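Local coordinates for protein putative transcriptional regulator (Clostridium difficile, PDB 3QI7) that is of unknown function but, with its periplasmic-binding-protein-like fold, probably binds a small ligand, perhaps a sugar, and may be a lipoprotein, at residues 213-216 and 217-220; 241-244 and 245-249. All blocks are in the same frame, centred on the assembly; numbering follows the deposited sequence. Where two conformers were deposited one is given.

Contact 1 of 2, residues 213-216 and 217-220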
loop_
_atom_site.group_PDB
_atom_site.type_symbol
_atom_site.label_atom_id
_atom_site.label_comp_id
_atom_site.label_asym_id
_atom_site.label_seq_id
_atom_site.Cartn_x
_atom_site.Cartn_y
_atom_site.Cartn_z
ATOM N N ASN A 213 9.128 5.418 -24.368
ATOM C CA ASN A 213 8.749 4.656 -25.535
ATOM C C ASN A 213 9.942 4.256 -26.388
ATOM O O ASN A 213 10.055 3.088 -26.812
ATOM C CB ASN A 213 7.654 5.378 -26.325
ATOM C CG ASN A 213 6.290 5.245 -25.646
ATOM O OD1 ASN A 213 5.956 4.174 -25.132
ATOM N ND2 ASN A 213 5.512 6.322 -25.630
ATOM N N GLU A 214 10.845 5.202 -26.623
ATOM C CA GLU A 214 12.012 4.909 -27.445
ATOM C C GLU A 214 12.975 3.962 -26.743
ATOM O O GLU A 214 13.482 3.041 -27.373
ATOM C CB GLU A 214 12.716 6.189 -27.887
ATOM C CG GLU A 214 11.844 7.039 -28.772
ATOM C CD GLU A 214 11.400 6.320 -30.041
ATOM O OE1 GLU A 214 12.261 5.702 -30.714
ATOM O OE2 GLU A 214 10.188 6.378 -30.356
ATOM N N ASP A 215 13.187 4.141 -25.440
ATOM C CA ASP A 215 14.142 3.288 -24.718
ATOM C C ASP A 215 13.649 1.824 -24.595
ATOM O O ASP A 215 14.409 0.860 -24.840
ATOM C CB ASP A 215 14.460 3.853 -23.355
ATOM C CG ASP A 215 15.731 3.243 -22.777
ATOM O OD1 ASP A 215 16.826 3.657 -23.233
ATOM O OD2 ASP A 215 15.626 2.327 -21.930
ATOM N N ILE A 216 12.372 1.677 -24.253
ATOM C CA ILE A 216 11.739 0.356 -24.172
ATOM C C ILE A 216 11.877 -0.394 -25.483
ATOM O O ILE A 216 12.323 -1.533 -25.485
ATOM C CB ILE A 216 10.260 0.455 -23.711
ATOM C CG1 ILE A 216 10.207 0.961 -22.258
ATOM C CG2 ILE A 216 9.548 -0.910 -23.836
ATOM C CD1 ILE A 216 8.861 1.396 -21.799
ATOM N N GLU A 217 11.531 0.230 -26.605
ATOM C CA GLU A 217 11.806 -0.403 -27.894
ATOM C C GLU A 217 13.255 -0.908 -28.015
ATOM O O GLU A 217 13.505 -2.020 -28.480
ATOM C CB GLU A 217 11.496 0.558 -29.051
ATOM C CG GLU A 217 10.006 0.824 -29.182
ATOM C CD GLU A 217 9.694 1.778 -30.315
ATOM O OE1 GLU A 217 10.469 1.792 -31.300
ATOM O OE2 GLU A 217 8.674 2.495 -30.207
ATOM N N LYS A 218 14.202 -0.098 -27.551
ATOM C CA LYS A 218 15.620 -0.457 -27.609
ATOM C C LYS A 218 15.956 -1.672 -26.777
ATOM O O LYS A 218 16.745 -2.540 -27.205
ATOM C CB LYS A 218 16.509 0.747 -27.221
ATOM C CG LYS A 218 16.482 1.833 -28.294
ATOM C CD LYS A 218 17.667 2.793 -28.217
ATOM C CE LYS A 218 17.526 3.815 -27.097
ATOM N NZ LYS A 218 18.457 4.957 -27.341
ATOM N N GLN A 219 15.361 -1.737 -25.585
ATOM C CA GLN A 219 15.644 -2.807 -24.651
ATOM C C GLN A 219 15.086 -4.140 -25.158
ATOM O O GLN A 219 15.732 -5.183 -24.997
ATOM C CB GLN A 219 15.123 -2.474 -23.241
ATOM C CG GLN A 219 15.667 -1.148 -22.631
ATOM C CD GLN A 219 17.163 -1.112 -22.409
ATOM O OE1 GLN A 219 17.841 -2.133 -22.500
ATOM N NE2 GLN A 219 17.687 0.082 -22.087
ATOM N N VAL A 220 13.915 -4.102 -25.799
ATOM C CA VAL A 220 13.322 -5.288 -26.439
ATOM C C VAL A 220 14.152 -5.782 -27.643
ATOM O O VAL A 220 14.315 -6.984 -27.848
ATOM C CB VAL A 220 11.827 -5.020 -26.851
ATOM C CG1 VAL A 220 11.252 -6.180 -27.691
ATOM C CG2 VAL A 220 10.973 -4.782 -25.605
HETATM O O HOH W 1 17.274 5.792 -24.704
#
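Asp-215 and Gln-219, one turn apart on a single helix, join through their side chains: NE2 of Gln-219 gives a hydrogen bond of 3.1 Å to OD2 of Asp-215. The N-H points almost straight at the oxygen, and OD2 lies in the plane of the Gln-219 amide, but the donor reaches the carboxylate on its syn side from 30° out of the carboxylate plane. Chi1 of the glutamine (-57°) sets its CG 3.2 Å from the Asp-215 carbonyl O, and the bend at chi2 (-63°) turns the amide back along the helix toward OD2. Tyr-162 OH also bonds to OD2 of Asp-215, and Gln-219 OE1 is taken by Lys-222.

The segments belong to helix 203-223, which covers the three-stranded parallel sheet of its lobe in the periplasmic-binding-protein-like fold; Asp-215 and Gln-219 lie against strands 159-164 and 191-196. Successive i to i+4 backbone bonds run from Glu-217 N to Asn-213 O through Val-220 N to Ile-216 O.

The other carboxylate oxygen, Asp-215 OD1, accepts a 2.6 Å bond from a water, which in turn weakly accepts from Lys-218 NZ. The lysine, bent at chi3, crosses the aspartate at about a right angle, and the charged groups meet through this water. Round the helix, the extended side chain of Glu-217 passes its own Asn-213 carbonyl, with CG 3.3 Å from Asn-213 O, and ends in a salt bridge from OE2 to Lys-243. CG2 of Ile-216 just reaches CG2 of Val-220, at 4.5 Å.

Contact 2 of 2, residues 241-244 and 245-249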
loop_
_atom_site.group_PDB
_atom_site.type_symbol
_atom_site.label_atom_id
_atom_site.label_comp_id
_atom_site.label_asym_id
_atom_site.label_seq_id
_atom_site.Cartn_x
_atom_site.Cartn_y
_atom_site.Cartn_z
ATOM N N LEU A 241 2.804 -0.041 -19.227
ATOM C CA LEU A 241 1.735 -1.018 -19.438
ATOM C C LEU A 241 1.148 -0.902 -20.855
ATOM O O LEU A 241 0.900 -1.904 -21.511
ATOM C CB LEU A 241 0.661 -0.831 -18.384
ATOM C CG LEU A 241 0.991 -1.399 -16.995
ATOM C CD1 LEU A 241 -0.058 -0.968 -15.973
ATOM C CD2 LEU A 241 1.157 -2.934 -17.023
ATOM N N THR A 242 0.914 0.323 -21.308
ATOM C CA THR A 242 0.450 0.558 -22.670
ATOM C C THR A 242 1.392 -0.054 -23.706
ATOM O O THR A 242 0.949 -0.772 -24.595
ATOM C CB THR A 242 0.270 2.059 -22.918
ATOM O OG1 THR A 242 -0.642 2.579 -21.939
ATOM C CG2 THR A 242 -0.272 2.345 -24.344
ATOM N N LYS A 243 2.688 0.205 -23.586
ATOM C CA LYS A 243 3.672 -0.363 -24.524
ATOM C C LYS A 243 3.784 -1.904 -24.418
ATOM O O LYS A 243 4.039 -2.581 -25.437
ATOM C CB LYS A 243 5.037 0.327 -24.357
ATOM C CG LYS A 243 6.062 0.035 -25.418
ATOM C CD LYS A 243 5.685 0.666 -26.734
ATOM C CE LYS A 243 6.870 1.170 -27.491
ATOM N NZ LYS A 243 6.414 1.599 -28.845
ATOM N N ALA A 244 3.599 -2.442 -23.214
ATOM C CA ALA A 244 3.603 -3.899 -22.975
ATOM C C ALA A 244 2.559 -4.624 -23.821
ATOM O O ALA A 244 2.790 -5.752 -24.255
ATOM C CB ALA A 244 3.342 -4.217 -21.495
ATOM N N LEU A 245 1.406 -3.983 -24.042
ATOM C CA LEU A 245 0.352 -4.574 -24.880
ATOM C C LEU A 245 0.825 -4.769 -26.328
ATOM O O LEU A 245 0.427 -5.721 -26.997
ATOM C CB LEU A 245 -0.951 -3.740 -24.825
ATOM C CG LEU A 245 -1.649 -3.703 -23.451
ATOM C CD1 LEU A 245 -3.013 -3.017 -23.539
ATOM C CD2 LEU A 245 -1.816 -5.098 -22.789
ATOM N N GLU A 246 1.694 -3.876 -26.788
ATOM C CA GLU A 246 2.240 -3.912 -28.145
ATOM C C GLU A 246 3.435 -4.864 -28.267
ATOM O O GLU A 246 3.492 -5.688 -29.176
ATOM C CB GLU A 246 2.647 -2.485 -28.556
ATOM C CG GLU A 246 3.160 -2.304 -29.997
ATOM C CD GLU A 246 4.077 -1.081 -30.139
ATOM O OE1 GLU A 246 3.790 -0.049 -29.496
ATOM O OE2 GLU A 246 5.091 -1.167 -30.861
ATOM N N LEU A 247 4.386 -4.773 -27.347
ATOM C CA LEU A 247 5.664 -5.522 -27.468
ATOM C C LEU A 247 5.688 -6.845 -26.675
ATOM O O LEU A 247 6.582 -7.687 -26.876
ATOM C CB LEU A 247 6.843 -4.629 -27.037
ATOM C CG LEU A 247 7.217 -3.422 -27.910
ATOM C CD1 LEU A 247 8.453 -2.695 -27.334
ATOM C CD2 LEU A 247 7.482 -3.823 -29.360
ATOM N N LYS A 248 4.745 -6.989 -25.749
ATOM C CA LYS A 248 4.399 -8.243 -25.095
ATOM C C LYS A 248 5.482 -8.701 -24.152
ATOM O O LYS A 248 5.783 -9.885 -24.036
ATOM C CB LYS A 248 4.027 -9.327 -26.097
ATOM C CG LYS A 248 2.937 -8.905 -27.079
ATOM C CD LYS A 248 1.743 -9.823 -26.978
ATOM C CE LYS A 248 0.824 -9.688 -28.188
ATOM N NZ LYS A 248 -0.086 -8.532 -28.017
ATOM N N TYR A 249 6.039 -7.726 -23.445
ATOM C CA TYR A 249 7.051 -7.992 -22.453
ATOM C C TYR A 249 6.388 -8.243 -21.108
ATOM O O TYR A 249 5.171 -8.444 -21.054
ATOM C CB TYR A 249 8.109 -6.858 -22.426
ATOM C CG TYR A 249 7.614 -5.432 -22.302
ATOM C CD1 TYR A 249 7.168 -4.922 -21.095
ATOM C CD2 TYR A 249 7.655 -4.573 -23.395
ATOM C CE1 TYR A 249 6.771 -3.570 -20.964
ATOM C CE2 TYR A 249 7.237 -3.239 -23.289
ATOM C CZ TYR A 249 6.796 -2.744 -22.094
ATOM O OH TYR A 249 6.408 -1.428 -22.030
#
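The phenol ring of Tyr-249 lies beneath the last turn of the helix, with one face against Ala-244. CA of Ala-244 stands 3.7 Å from the ring centroid and 18° off the normal, a CH-pi contact displaced toward the rim, while its CB packs 3.5 Å from CE1 of the ring. The ring reaches back under the helix because Tyr-249 CG sits between the backbone N and the carbonyl carbon (chi1 52°). Its hydroxyl consequently arrives beside Lys-243, with Tyr-249 OH 3.2 Å from Lys-243 CB, and the tyrosine and lysine side chains cross at about a right angle. The same hydroxyl is hydrogen-bonded to the Ile-240 carbonyl.

This is the C-terminal end of helix 234-247, where the chain leaves helical geometry at Lys-248 with a positive phi. Leu-247 N still makes an i to i+4 bond to Lys-243 O, and Lys-248 N bonds to Ala-244 O at 2.8 Å in a less straight bond. The Lys-248 side chain turns back over the helix end, where NZ bonds to the Leu-245 carbonyl O as well as to Phe-293 O.

On the flank, Lys-243 and Glu-246 lie side by side and point the same way. NZ of Lys-243 meets OE1 of Glu-246 at 3.2 Å, on the syn side and 25° out of the carboxylate plane, in a salt bridge; the shorter salt bridge of this amino group goes to Glu-217 on helix 203-223. Bends at chi2 and chi3 carry the lysine chain along the glutamate, and CD of Lys-243 approaches OE1 of Glu-246 to 3.4 Å. Leu-247 crosses the lysine obliquely, and CD1 of Leu-247 is 4.1 Å from CG of Lys-243.

How the contacts relate
Contacts 1 and 2 lie in series on neighbouring helices, 203-223 and 234-247, of the same lobe, with centres about 11 Å apart. Each is partly buried. In contact 1 the buried side is itself polar, an acid-amide pair facing the parallel sheet; in contact 2 it is an alanine covered by an aromatic ring where the helix ends. The two meet directly: Glu-217 OE2 and Lys-243 NZ form a 2.8 Å salt bridge, Ile-216 CG2 packs 3.3 Å from Tyr-249 CE2, and Val-220 touches Leu-247. Lys-243 thus links Glu-217 of contact 1 to Glu-246 of contact 2.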